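PDB 3U07: DUF1254 domain-containing protein from Vibrio parahaemolyticus, which is of unknown function but carries paired DUF1254 and DUF1214 domains and is probably exported by way of an N-terminal signal sequence. Local coordinates for residues Val271-Lys276 with Pro294-Ala299; Met116-Asn121 with Glu300-Gly305; Asp102-Arg107 with Leu180-Gln185. The protein carries 2 engineered substitutions. One frame throughout, in Å; residues are numbered along the deposited sequence.

Contact 1: residues Val271-Lys276 with Pro294-Ala299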
ATOM      1  N   VAL A 271      -3.872  -9.581  17.350  1.00 32.31           N
ATOM      2  CA  VAL A 271      -4.404 -10.764  16.695  1.00 34.66           C
ATOM      3  C   VAL A 271      -5.902 -10.849  16.972  1.00 30.61           C
ATOM      4  O   VAL A 271      -6.699 -11.049  16.060  1.00 29.24           O
ATOM      5  CB  VAL A 271      -3.707 -12.044  17.205  1.00 34.76           C
ATOM      6  CG1 VAL A 271      -4.346 -13.273  16.580  1.00 25.13           C
ATOM      7  CG2 VAL A 271      -2.229 -11.992  16.862  1.00 37.71           C
ATOM      8  N   GLU A 272      -6.282 -10.669  18.231  1.00 31.33           N
ATOM      9  CA  GLU A 272      -7.685 -10.737  18.625  1.00 38.14           C
ATOM     10  C   GLU A 272      -8.557  -9.636  18.026  1.00 42.14           C
ATOM     11  O   GLU A 272      -9.748  -9.840  17.792  1.00 32.83           O
ATOM     12  CB  GLU A 272      -7.795 -10.696  20.151  1.00 44.93           C
ATOM     13  CG  GLU A 272      -9.179 -10.344  20.666  1.00 55.39           C
ATOM     14  CD  GLU A 272      -9.222 -10.189  22.173  1.00 71.29           C
ATOM     15  OE1 GLU A 272      -8.231  -9.691  22.751  1.00 76.25           O
ATOM     16  OE2 GLU A 272     -10.255 -10.547  22.777  1.00 76.72           O
ATOM     17  N   LEU A 273      -7.967  -8.472  17.778  1.00 37.05           N
ATOM     18  CA  LEU A 273      -8.717  -7.343  17.231  1.00 31.70           C
ATOM     19  C   LEU A 273      -8.903  -7.417  15.723  1.00 28.06           C
ATOM     20  O   LEU A 273      -9.927  -6.997  15.190  1.00 30.01           O
ATOM     21  CB  LEU A 273      -8.010  -6.034  17.589  1.00 32.22           C
ATOM     22  CG  LEU A 273      -8.651  -4.733  17.107  1.00 29.16           C
ATOM     23  CD1 LEU A 273     -10.018  -4.557  17.760  1.00 31.21           C
ATOM     24  CD2 LEU A 273      -7.740  -3.565  17.457  1.00 28.52           C
ATOM     25  N   ALA A 274      -7.908  -7.972  15.044  1.00 23.99           N
ATOM     26  CA  ALA A 274      -7.905  -8.079  13.591  1.00 32.12           C
ATOM     27  C   ALA A 274      -9.217  -8.399  12.870  1.00 40.66           C
ATOM     28  O   ALA A 274      -9.741  -7.560  12.137  1.00 36.04           O
ATOM     29  CB  ALA A 274      -6.824  -9.063  13.157  1.00 24.75           C
ATOM     30  N   PRO A 275      -9.775  -9.604  13.075  1.00 45.35           N
ATOM     31  CA  PRO A 275     -11.024  -9.933  12.381  1.00 39.36           C
ATOM     32  C   PRO A 275     -12.214  -8.996  12.573  1.00 36.48           C
ATOM     33  O   PRO A 275     -13.162  -9.045  11.796  1.00 43.71           O
ATOM     34  CB  PRO A 275     -11.316 -11.351  12.858  1.00 44.14           C
ATOM     35  CG  PRO A 275     -10.775 -11.345  14.249  1.00 47.80           C
ATOM     36  CD  PRO A 275      -9.444 -10.640  14.072  1.00 43.62           C
ATOM     37  N   LYS A 276     -12.168  -8.139  13.584  1.00 33.74           N
ATOM     38  CA  LYS A 276     -13.272  -7.220  13.822  1.00 33.71           C
ATOM     39  C   LYS A 276     -13.162  -5.914  13.031  1.00 34.07           C
ATOM     40  O   LYS A 276     -14.020  -5.041  13.149  1.00 37.57           O
ATOM     41  CB  LYS A 276     -13.367  -6.895  15.311  1.00 39.10           C
ATOM     42  CG  LYS A 276     -13.178  -8.093  16.220  1.00 41.74           C
ATOM     43  CD  LYS A 276     -13.579  -7.755  17.641  1.00 45.78           C
ATOM     44  CE  LYS A 276     -13.158  -8.840  18.610  1.00 52.28           C
ATOM     45  NZ  LYS A 276     -13.660  -8.536  19.974  1.00 56.23           N
ATOM     46  N   PRO A 294      -6.828   6.011  17.262  1.00 27.98           N
ATOM     47  CA  PRO A 294      -6.414   4.957  18.196  1.00 25.88           C
ATOM     48  C   PRO A 294      -5.281   4.112  17.610  1.00 25.53           C
ATOM     49  O   PRO A 294      -5.342   3.700  16.447  1.00 26.01           O
ATOM     50  CB  PRO A 294      -7.697   4.153  18.397  1.00 26.11           C
ATOM     51  CG  PRO A 294      -8.765   5.190  18.258  1.00 22.52           C
ATOM     52  CD  PRO A 294      -8.287   5.964  17.045  1.00 22.30           C
ATOM     53  N   ARG A 295      -4.256   3.852  18.419  1.00 18.30           N
ATOM     54  CA  ARG A 295      -3.104   3.081  17.965  1.00 20.30           C
ATOM     55  C   ARG A 295      -3.354   1.621  17.596  1.00 21.80           C
ATOM     56  O   ARG A 295      -2.786   1.137  16.612  1.00 18.88           O
ATOM     57  CB  ARG A 295      -1.971   3.145  18.998  1.00 21.11           C
ATOM     58  CG  ARG A 295      -1.286   4.507  19.135  1.00 23.61           C
ATOM     59  CD  ARG A 295      -0.719   4.990  17.810  1.00 20.92           C
ATOM     60  NE  ARG A 295      -1.710   5.698  17.006  1.00 21.21           N
ATOM     61  CZ  ARG A 295      -1.467   6.198  15.797  1.00 22.40           C
ATOM     62  NH1 ARG A 295      -0.264   6.059  15.254  1.00 19.03           N
ATOM     63  NH2 ARG A 295      -2.420   6.844  15.135  1.00 22.87           N
ATOM     64  N   ASP A 296      -4.179   0.902  18.358  1.00 18.99           N
ATOM     65  CA  ASP A 296      -4.397  -0.495  17.996  1.00 21.82           C
ATOM     66  C   ASP A 296      -5.105  -0.614  16.653  1.00 22.90           C
ATOM     67  O   ASP A 296      -4.795  -1.504  15.867  1.00 20.56           O
ATOM     68  CB  ASP A 296      -5.146  -1.274  19.100  1.00 27.29           C
ATOM     69  CG  ASP A 296      -6.451  -0.624  19.525  1.00 34.04           C
ATOM     70  OD1 ASP A 296      -6.822   0.441  18.993  1.00 34.35           O
ATOM     71  OD2 ASP A 296      -7.113  -1.199  20.414  1.00 39.48           O
ATOM     72  N   ILE A 297      -6.023   0.304  16.366  1.00 26.63           N
ATOM     73  CA  ILE A 297      -6.720   0.263  15.085  1.00 23.94           C
ATOM     74  C   ILE A 297      -5.753   0.681  13.963  1.00 22.16           C
ATOM     75  O   ILE A 297      -5.716   0.052  12.904  1.00 21.81           O
ATOM     76  CB  ILE A 297      -7.971   1.177  15.097  1.00 28.86           C
ATOM     77  CG1 ILE A 297      -8.916   0.726  16.218  1.00 33.68           C
ATOM     78  CG2 ILE A 297      -8.692   1.101  13.744  1.00 26.42           C
ATOM     79  CD1 ILE A 297     -10.136   1.596  16.398  1.00 35.49           C
ATOM     80  N   PHE A 298      -4.960   1.726  14.193  1.00 18.25           N
ATOM     81  CA  PHE A 298      -3.995   2.170  13.187  1.00 16.99           C
ATOM     82  C   PHE A 298      -3.040   1.013  12.884  1.00 18.06           C
ATOM     83  O   PHE A 298      -2.696   0.747  11.726  1.00 17.54           O
ATOM     84  CB  PHE A 298      -3.188   3.365  13.706  1.00 19.67           C
ATOM     85  CG  PHE A 298      -2.141   3.857  12.741  1.00 22.23           C
ATOM     86  CD1 PHE A 298      -2.494   4.654  11.655  1.00 19.13           C
ATOM     87  CD2 PHE A 298      -0.800   3.508  12.908  1.00 28.68           C
ATOM     88  CE1 PHE A 298      -1.530   5.096  10.750  1.00 17.12           C
ATOM     89  CE2 PHE A 298       0.175   3.946  12.004  1.00 28.20           C
ATOM     90  CZ  PHE A 298      -0.195   4.743  10.923  1.00 18.12           C
ATOM     91  N   ALA A 299      -2.621   0.326  13.943  1.00 16.01           N
ATOM     92  CA  ALA A 299      -1.710  -0.809  13.829  1.00 20.09           C
ATOM     93  C   ALA A 299      -2.275  -1.938  12.962  1.00 22.93           C
ATOM     94  O   ALA A 299      -1.518  -2.651  12.297  1.00 21.18           O
ATOM     95  CB  ALA A 299      -1.372  -1.345  15.224  1.00 13.92           C
TER
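L273 and D296 carry most of this contact between the end of helix 253-273 and the first turn of helix 295-305. A single methyl does the touching. L273 CD2 lies 3.8 Å from D296 CG and is about equally close to CB and OD2 of the same aspartate. The leucine CG stands anti to its own backbone N (chi1 -180°), which sends the branch across to the other helix. The two side chains meet at about a right angle. The same methyl approaches the helix backbone, with L273 CD2 4.4 Å from I297 N.

That patch is the tight part. Around it the contact is loose: the two segments bury just 93 Å² between them. All three touching residues are partly exposed, so this is a surface contact. I297 also packs on M277, T282 and L283, in the loop that follows helix 253-273.

The aspartate oxygens are engaged elsewhere. D296 OD2 is hydrogen-bonded to H269 NE2, and OD1 takes a weak bond from I297 N. L273 therefore adds van der Waals packing, while H269 and D296 provide a polar tie between the helices.

Contact 2: residues Met116-Asn121 with Glu300-Gly305; sequences MGHYTN and EGTYLG
The contact joins the tip of a beta hairpin to a helix. Strands 109-115 and 120-125 are antiparallel neighbours in a four-stranded sheet, and residues 116-119 link them. Helix 295-305 lies over this link. Of the tip residues, H118 is the one that touches residues 300-305. Its backbone has the left-handed conformation (phi 69°), and its side chain points toward the helix.

The main partner is the T302 hydroxyl. T302 OG1 sits over the centre of the imidazole, 3.2 Å above the ring plane. Its closest ring atom is H118 CG, at 3.2 Å. H118 ND1 is almost as near, 3.3 Å from T302 OG1. The hydroxyl thus lies over a ring face. T302 OG1 is placed anti to its own carbonyl carbon (chi1 -75°), beside the backbone N, and this turns it toward the ring. T302 also packs on Y38, S39 and E42 of helix 26-52, so it is wedged between the hairpin tip and a second helix.

The imidazole is held by more than this contact. H118 NE2 accepts a hydrogen bond from the backbone N of W307, just beyond the helix, and the two rings meet with planes at about 45°. D115 braces the hairpin tip: its OD1 accepts bonds from G117 N and Y119 N. All three touching residues are buried, and the W307 amide satisfies H118 NE2 there.

G301 supplies the remaining touch through its backbone. G301 O accepts the helix bond from G305 N at 3.1 Å, and the same oxygen lies 4.0 Å from H118 CE1, approaching the ring obliquely.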
HETATM    1  N   MSE A 116       8.063   5.950   7.516  1.00 16.32           N
HETATM    2  CA  MSE A 116       8.379   4.835   8.402  1.00 13.78           C
HETATM    3  C   MSE A 116       7.430   4.650   9.586  1.00 18.32           C
HETATM    4  O   MSE A 116       7.639   3.771  10.419  1.00 18.56           O
HETATM    5  CB  MSE A 116       9.821   4.981   8.895  1.00 18.15           C
HETATM    6  CG  MSE A 116      10.840   4.918   7.764  1.00 24.40           C
HETATM    7 SE   MSE A 116      10.795   3.206   6.835  0.66 32.65          SE
HETATM    8  CE  MSE A 116      11.705   2.214   8.211  1.00 29.39           C
ATOM      9  N   GLY A 117       6.400   5.482   9.673  1.00 18.19           N
ATOM     10  CA  GLY A 117       5.443   5.331  10.755  1.00 20.47           C
ATOM     11  C   GLY A 117       4.184   4.706  10.178  1.00 24.19           C
ATOM     12  O   GLY A 117       3.157   4.578  10.850  1.00 18.12           O
ATOM     13  N   HIS A 118       4.300   4.326   8.906  1.00 20.62           N
ATOM     14  CA  HIS A 118       3.248   3.714   8.092  1.00 18.00           C
ATOM     15  C   HIS A 118       2.094   4.654   7.744  1.00 22.59           C
ATOM     16  O   HIS A 118       0.933   4.246   7.699  1.00 16.51           O
ATOM     17  CB  HIS A 118       2.713   2.424   8.736  1.00 16.99           C
ATOM     18  CG  HIS A 118       2.079   1.484   7.750  1.00 18.71           C
ATOM     19  ND1 HIS A 118       0.715   1.339   7.626  1.00 15.92           N
ATOM     20  CD2 HIS A 118       2.630   0.667   6.820  1.00 21.36           C
ATOM     21  CE1 HIS A 118       0.453   0.472   6.661  1.00 15.67           C
ATOM     22  NE2 HIS A 118       1.597   0.052   6.155  1.00 17.41           N
ATOM     23  N   TYR A 119       2.431   5.921   7.503  1.00 18.10           N
ATOM     24  CA  TYR A 119       1.448   6.925   7.096  1.00 16.40           C
ATOM     25  C   TYR A 119       1.695   7.278   5.638  1.00 19.49           C
ATOM     26  O   TYR A 119       2.841   7.489   5.234  1.00 17.28           O
ATOM     27  CB  TYR A 119       1.586   8.233   7.881  1.00 13.97           C
ATOM     28  CG  TYR A 119       1.140   8.182   9.309  1.00 16.92           C
ATOM     29  CD1 TYR A 119       2.063   8.041  10.340  1.00 15.04           C
ATOM     30  CD2 TYR A 119      -0.209   8.290   9.636  1.00 17.36           C
ATOM     31  CE1 TYR A 119       1.658   8.009  11.663  1.00 18.79           C
ATOM     32  CE2 TYR A 119      -0.628   8.260  10.959  1.00 17.77           C
ATOM     33  CZ  TYR A 119       0.312   8.119  11.967  1.00 22.16           C
ATOM     34  OH  TYR A 119      -0.090   8.079  13.279  1.00 19.79           O
ATOM     35  N   THR A 120       0.633   7.332   4.844  1.00 19.70           N
ATOM     36  CA  THR A 120       0.786   7.737   3.454  1.00 18.03           C
ATOM     37  C   THR A 120       1.031   9.256   3.532  1.00 18.41           C
ATOM     38  O   THR A 120       0.304   9.966   4.232  1.00 22.42           O
ATOM     39  CB  THR A 120      -0.500   7.447   2.643  1.00 18.22           C
ATOM     40  OG1 THR A 120      -0.541   6.054   2.296  1.00 16.06           O
ATOM     41  CG2 THR A 120      -0.542   8.292   1.379  1.00 18.59           C
ATOM     42  N   ASN A 121       2.076   9.751   2.874  1.00 21.13           N
ATOM     43  CA  ASN A 121       2.342  11.189   2.910  1.00 15.97           C
ATOM     44  C   ASN A 121       2.247  11.842   1.539  1.00 21.17           C
ATOM     45  O   ASN A 121       2.452  13.044   1.393  1.00 19.59           O
ATOM     46  CB  ASN A 121       3.701  11.505   3.569  1.00 15.53           C
ATOM     47  CG  ASN A 121       4.866  10.716   2.978  1.00 19.54           C
ATOM     48  OD1 ASN A 121       4.798  10.186   1.869  1.00 19.02           O
ATOM     49  ND2 ASN A 121       5.964  10.664   3.726  1.00 20.79           N
ATOM     50  N   GLU A 300      -3.595  -2.118  12.969  1.00 23.07           N
ATOM     51  CA  GLU A 300      -4.184  -3.182  12.155  1.00 26.21           C
ATOM     52  C   GLU A 300      -3.969  -2.889  10.670  1.00 25.48           C
ATOM     53  O   GLU A 300      -4.048  -3.788   9.827  1.00 26.68           O
ATOM     54  CB  GLU A 300      -5.686  -3.339  12.451  1.00 29.72           C
ATOM     55  CG  GLU A 300      -6.032  -3.885  13.852  1.00 29.10           C
ATOM     56  CD  GLU A 300      -5.550  -5.320  14.093  1.00 29.83           C
ATOM     57  OE1 GLU A 300      -5.213  -6.026  13.120  1.00 26.24           O
ATOM     58  OE2 GLU A 300      -5.525  -5.747  15.268  1.00 24.54           O
ATOM     59  N   GLY A 301      -3.696  -1.627  10.348  1.00 21.78           N
ATOM     60  CA  GLY A 301      -3.453  -1.265   8.963  1.00 21.09           C
ATOM     61  C   GLY A 301      -2.231  -2.012   8.468  1.00 25.02           C
ATOM     62  O   GLY A 301      -2.199  -2.500   7.338  1.00 20.74           O
ATOM     63  N   THR A 302      -1.220  -2.105   9.328  1.00 15.75           N
ATOM     64  CA  THR A 302       0.015  -2.806   8.999  1.00 18.98           C
ATOM     65  C   THR A 302      -0.197  -4.322   9.101  1.00 21.33           C
ATOM     66  O   THR A 302       0.291  -5.095   8.270  1.00 22.46           O
ATOM     67  CB  THR A 302       1.161  -2.402   9.970  1.00 23.52           C
ATOM     68  OG1 THR A 302       1.634  -1.088   9.644  1.00 20.33           O
ATOM     69  CG2 THR A 302       2.315  -3.391   9.881  1.00 21.73           C
ATOM     70  N   TYR A 303      -0.926  -4.735  10.131  1.00 25.88           N
ATOM     71  CA  TYR A 303      -1.190  -6.146  10.360  1.00 25.18           C
ATOM     72  C   TYR A 303      -1.975  -6.794   9.238  1.00 29.15           C
ATOM     73  O   TYR A 303      -1.629  -7.879   8.767  1.00 22.14           O
ATOM     74  CB  TYR A 303      -1.953  -6.332  11.671  1.00 21.30           C
ATOM     75  CG  TYR A 303      -2.137  -7.784  12.053  1.00 30.77           C
ATOM     76  CD1 TYR A 303      -1.072  -8.535  12.542  1.00 34.37           C
ATOM     77  CD2 TYR A 303      -3.374  -8.409  11.914  1.00 30.95           C
ATOM     78  CE1 TYR A 303      -1.234  -9.870  12.888  1.00 40.72           C
ATOM     79  CE2 TYR A 303      -3.545  -9.748  12.254  1.00 30.92           C
ATOM     80  CZ  TYR A 303      -2.474 -10.469  12.741  1.00 38.84           C
ATOM     81  OH  TYR A 303      -2.638 -11.784  13.093  1.00 44.33           O
ATOM     82  N   LEU A 304      -3.027  -6.129   8.799  1.00 29.90           N
ATOM     83  CA  LEU A 304      -3.838  -6.715   7.759  1.00 39.65           C
ATOM     84  C   LEU A 304      -3.269  -6.459   6.344  1.00 44.47           C
ATOM     85  O   LEU A 304      -3.114  -7.417   5.578  1.00 52.18           O
ATOM     86  CB  LEU A 304      -5.301  -6.232   7.926  1.00 24.80           C
ATOM     87  CG  LEU A 304      -5.949  -6.792   9.231  1.00 30.64           C
ATOM     88  CD1 LEU A 304      -7.293  -6.139   9.527  1.00 32.91           C
ATOM     89  CD2 LEU A 304      -6.117  -8.306   9.119  1.00 32.07           C
ATOM     90  N   GLY A 305      -2.813  -5.231   6.044  1.00 37.77           N
ATOM     91  CA  GLY A 305      -2.289  -4.965   4.700  1.00 30.84           C
ATOM     92  C   GLY A 305      -1.230  -3.887   4.513  1.00 29.96           C
ATOM     93  O   GLY A 305      -1.397  -2.922   3.751  1.00 34.59           O
TER

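Contact 3: residues Asp102-Arg107 with Leu180-Gln185; sequences DMDEGR and LNYMDQ
A type II beta turn from D104 to R107 and a Met-aromatic contact define this site. The turn lies in the loop between strands 96-100 and 109-115, which belong to different sheets. It packs on the C-terminal part of helix 173-183, where Y182 directs its ring into the loop. Y182 touches four loop residues and is the centre of the contact.

Selenomethionine M103 meets the root of the tyrosine. Its SE is 3.9 Å from Y182 CB and 4.7 Å from the ring centroid, set obliquely to the ring. The M103 chain is bent at chi2 and chi3, so the selenium folds back to the base of the ring while the two side chains run past each other in opposite directions. M103 CA lies over one face of the ring, nearer its rim. The backbone continues around the phenol: D102 O is 3.5 Å from Y182 CE1.

D104 lies on the same side of the ring plane, by CE2 and the hydroxyl. D104 OD1 is 3.4 Å from Y182 CE2, with the carboxylate and ring planes 33° apart. D104 CB lies 3.5 Å from Y182 OH.

R107 fixes the rotation of that carboxylate. It grips D104 side-on, NE to OD1 and NH2 to OD2, each through a syn lone pair. The turn itself is closed by R107 N bonding to D104 O. R107 NH2 has a second salt bridge, to D175 of helix 173-183, and NH1 bonds to M169 O. The guanidinium thus ties turn, helix and the end of strand 161-169 together. At the other end of the segment, D102 is salt-bridged to K132. The shorter arm of the R107 grip is NE to D104 OD1, at 2.7 Å, tilted 17° out of the guanidinium plane.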
ATOM      1  N   ASP A 102       4.039  14.092 -18.077  1.00 25.52           N
ATOM      2  CA  ASP A 102       2.609  14.203 -18.325  1.00 27.26           C
ATOM      3  C   ASP A 102       2.267  12.867 -19.002  1.00 21.70           C
ATOM      4  O   ASP A 102       3.026  12.375 -19.848  1.00 24.70           O
ATOM      5  CB  ASP A 102       2.294  15.378 -19.260  1.00 29.19           C
ATOM      6  CG  ASP A 102       2.421  16.736 -18.567  1.00 33.20           C
ATOM      7  OD1 ASP A 102       2.557  16.765 -17.324  1.00 31.67           O
ATOM      8  OD2 ASP A 102       2.376  17.774 -19.261  1.00 33.72           O
HETATM    9  N   MSE A 103       1.147  12.270 -18.613  1.00 23.79           N
HETATM   10  CA  MSE A 103       0.738  10.978 -19.159  1.00 25.87           C
HETATM   11  C   MSE A 103      -0.332  11.157 -20.223  1.00 28.77           C
HETATM   12  O   MSE A 103      -0.864  12.256 -20.398  1.00 31.18           O
HETATM   13  CB  MSE A 103       0.198  10.090 -18.034  1.00 34.85           C
HETATM   14  CG  MSE A 103       0.847   8.711 -17.914  1.00 52.05           C
HETATM   15 SE   MSE A 103       2.543   8.739 -16.974  0.79 40.99          SE
HETATM   16  CE  MSE A 103       1.974   9.668 -15.391  1.00 71.90           C
ATOM     17  N   ASP A 104      -0.653  10.076 -20.928  1.00 26.89           N
ATOM     18  CA  ASP A 104      -1.668  10.137 -21.973  1.00 22.36           C
ATOM     19  C   ASP A 104      -3.071  10.065 -21.395  1.00 26.23           C
ATOM     20  O   ASP A 104      -3.312   9.384 -20.396  1.00 23.88           O
ATOM     21  CB  ASP A 104      -1.435   9.036 -23.019  1.00 27.50           C
ATOM     22  CG  ASP A 104      -1.313   7.642 -22.414  1.00 33.64           C
ATOM     23  OD1 ASP A 104      -0.949   7.506 -21.223  1.00 30.08           O
ATOM     24  OD2 ASP A 104      -1.564   6.669 -23.157  1.00 32.80           O
ATOM     25  N   GLU A 105      -3.991  10.792 -22.018  1.00 25.22           N
ATOM     26  CA  GLU A 105      -5.372  10.844 -21.556  1.00 31.08           C
ATOM     27  C   GLU A 105      -5.988   9.481 -21.275  1.00 31.35           C
ATOM     28  O   GLU A 105      -5.865   8.551 -22.076  1.00 26.57           O
ATOM     29  CB  GLU A 105      -6.245  11.587 -22.569  1.00 40.75           C
ATOM     30  CG  GLU A 105      -7.677  11.764 -22.103  1.00 39.72           C
ATOM     31  CD  GLU A 105      -8.505  12.591 -23.061  1.00 52.68           C
ATOM     32  OE1 GLU A 105      -9.285  12.005 -23.841  1.00 54.67           O
ATOM     33  OE2 GLU A 105      -8.363  13.832 -23.033  1.00 54.90           O
ATOM     34  N   GLY A 106      -6.655   9.378 -20.128  1.00 33.87           N
ATOM     35  CA  GLY A 106      -7.307   8.135 -19.757  1.00 35.71           C
ATOM     36  C   GLY A 106      -6.497   7.116 -18.974  1.00 33.72           C
ATOM     37  O   GLY A 106      -7.076   6.294 -18.267  1.00 36.18           O
ATOM     38  N   ARG A 107      -5.172   7.156 -19.075  1.00 24.08           N
ATOM     39  CA  ARG A 107      -4.356   6.184 -18.366  1.00 24.37           C
ATOM     40  C   ARG A 107      -4.248   6.454 -16.869  1.00 26.57           C
ATOM     41  O   ARG A 107      -3.862   7.547 -16.451  1.00 23.82           O
ATOM     42  CB  ARG A 107      -2.954   6.119 -18.974  1.00 24.92           C
ATOM     43  CG  ARG A 107      -2.119   4.952 -18.457  1.00 20.17           C
ATOM     44  CD  ARG A 107      -0.732   4.948 -19.063  1.00 24.68           C
ATOM     45  NE  ARG A 107      -0.775   4.895 -20.522  1.00 30.96           N
ATOM     46  CZ  ARG A 107      -1.062   3.807 -21.232  1.00 35.84           C
ATOM     47  NH1 ARG A 107      -1.329   2.659 -20.621  1.00 32.28           N
ATOM     48  NH2 ARG A 107      -1.090   3.871 -22.557  1.00 35.90           N
ATOM     49  N   LEU A 180       5.052   1.653 -20.596  1.00 46.54           N
ATOM     50  CA  LEU A 180       6.468   1.451 -20.325  1.00 46.94           C
ATOM     51  C   LEU A 180       7.314   2.611 -20.829  1.00 49.66           C
ATOM     52  O   LEU A 180       8.305   2.980 -20.199  1.00 51.53           O
ATOM     53  CB  LEU A 180       6.957   0.151 -20.958  1.00 49.26           C
ATOM     54  CG  LEU A 180       7.376  -0.900 -19.934  1.00 53.57           C
ATOM     55  CD1 LEU A 180       7.923  -2.119 -20.652  1.00 54.42           C
ATOM     56  CD2 LEU A 180       8.424  -0.308 -18.999  1.00 57.19           C
ATOM     57  N   ASN A 181       6.939   3.177 -21.973  1.00 48.48           N
ATOM     58  CA  ASN A 181       7.684   4.309 -22.508  1.00 50.55           C
ATOM     59  C   ASN A 181       7.530   5.493 -21.567  1.00 46.70           C
ATOM     60  O   ASN A 181       8.394   6.366 -21.510  1.00 47.91           O
ATOM     61  CB  ASN A 181       7.184   4.693 -23.900  1.00 57.59           C
ATOM     62  CG  ASN A 181       7.943   3.984 -25.000  1.00 70.09           C
ATOM     63  OD1 ASN A 181       9.158   3.800 -24.908  1.00 72.76           O
ATOM     64  ND2 ASN A 181       7.237   3.594 -26.053  1.00 74.05           N
ATOM     65  N   TYR A 182       6.423   5.520 -20.831  1.00 41.68           N
ATOM     66  CA  TYR A 182       6.185   6.594 -19.882  1.00 42.84           C
ATOM     67  C   TYR A 182       6.947   6.354 -18.576  1.00 36.12           C
ATOM     68  O   TYR A 182       7.625   7.255 -18.075  1.00 36.32           O
ATOM     69  CB  TYR A 182       4.685   6.736 -19.606  1.00 35.61           C
ATOM     70  CG  TYR A 182       3.952   7.546 -20.653  1.00 34.59           C
ATOM     71  CD1 TYR A 182       4.297   8.873 -20.898  1.00 32.45           C
ATOM     72  CD2 TYR A 182       2.907   6.992 -21.393  1.00 40.31           C
ATOM     73  CE1 TYR A 182       3.621   9.631 -21.854  1.00 33.34           C
ATOM     74  CE2 TYR A 182       2.224   7.743 -22.350  1.00 38.13           C
ATOM     75  CZ  TYR A 182       2.588   9.061 -22.575  1.00 38.40           C
ATOM     76  OH  TYR A 182       1.922   9.803 -23.526  1.00 42.65           O
HETATM   77  N   MSE A 183       6.858   5.138 -18.041  1.00 33.92           N
HETATM   78  CA  MSE A 183       7.538   4.812 -16.788  1.00 38.12           C
HETATM   79  C   MSE A 183       9.037   5.050 -16.883  1.00 41.25           C
HETATM   80  O   MSE A 183       9.682   5.395 -15.894  1.00 45.49           O
HETATM   81  CB  MSE A 183       7.298   3.353 -16.394  1.00 38.26           C
HETATM   82  CG  MSE A 183       6.030   2.742 -16.952  1.00 40.64           C
HETATM   83 SE   MSE A 183       5.285   1.374 -15.822  0.36 53.96          SE
HETATM   84  CE  MSE A 183       6.784   1.076 -14.640  1.00 24.15           C
ATOM     85  N   ASP A 184       9.593   4.857 -18.073  1.00 37.02           N
ATOM     86  CA  ASP A 184      11.021   5.042 -18.281  1.00 33.66           C
ATOM     87  C   ASP A 184      11.420   6.486 -18.050  1.00 33.04           C
ATOM     88  O   ASP A 184      12.584   6.783 -17.775  1.00 31.03           O
ATOM     89  CB  ASP A 184      11.404   4.615 -19.702  1.00 53.25           C
ATOM     90  CG  ASP A 184      11.501   3.110 -19.853  1.00 65.05           C
ATOM     91  OD1 ASP A 184      10.635   2.394 -19.309  1.00 70.32           O
ATOM     92  OD2 ASP A 184      12.441   2.638 -20.523  1.00 70.51           O
ATOM     93  N   GLN A 185      10.443   7.383 -18.157  1.00 37.98           N
ATOM     94  CA  GLN A 185      10.697   8.802 -17.969  1.00 38.38           C
ATOM     95  C   GLN A 185      10.621   9.241 -16.510  1.00 32.83           C
ATOM     96  O   GLN A 185      11.033  10.350 -16.171  1.00 30.87           O
ATOM     97  CB  GLN A 185       9.743   9.617 -18.841  1.00 44.40           C
ATOM     98  CG  GLN A 185       9.990   9.390 -20.328  1.00 48.18           C
ATOM     99  CD  GLN A 185       9.107  10.246 -21.203  1.00 56.49           C
ATOM    100  OE1 GLN A 185       8.034   9.822 -21.632  1.00 61.34           O
ATOM    101  NE2 GLN A 185       9.549  11.469 -21.463  1.00 57.51           N
TER

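How the contacts relate
Contacts 1 and 2 are neighbours, with centres 12 Å apart, and both use helix 295-305. Contact 1 takes its first turn and contact 2 its later part. They touch directly: R295 NH1 lies 2.8 Å from Y119 OH, a probable hydrogen bond, and F298 packs on the Y119 ring. Along the chain, contact 2 bridges a long span that includes both segments of contact 1. Contact 3 is remote; its nearest atoms are about 17 Å from contact 2 and about 27 Å from contact 1. Its centre is 28 Å from contact 2 and 38 Å from contact 1, on the opposite side of the chain's centre from contact 1. No active site or ligand is established for this protein.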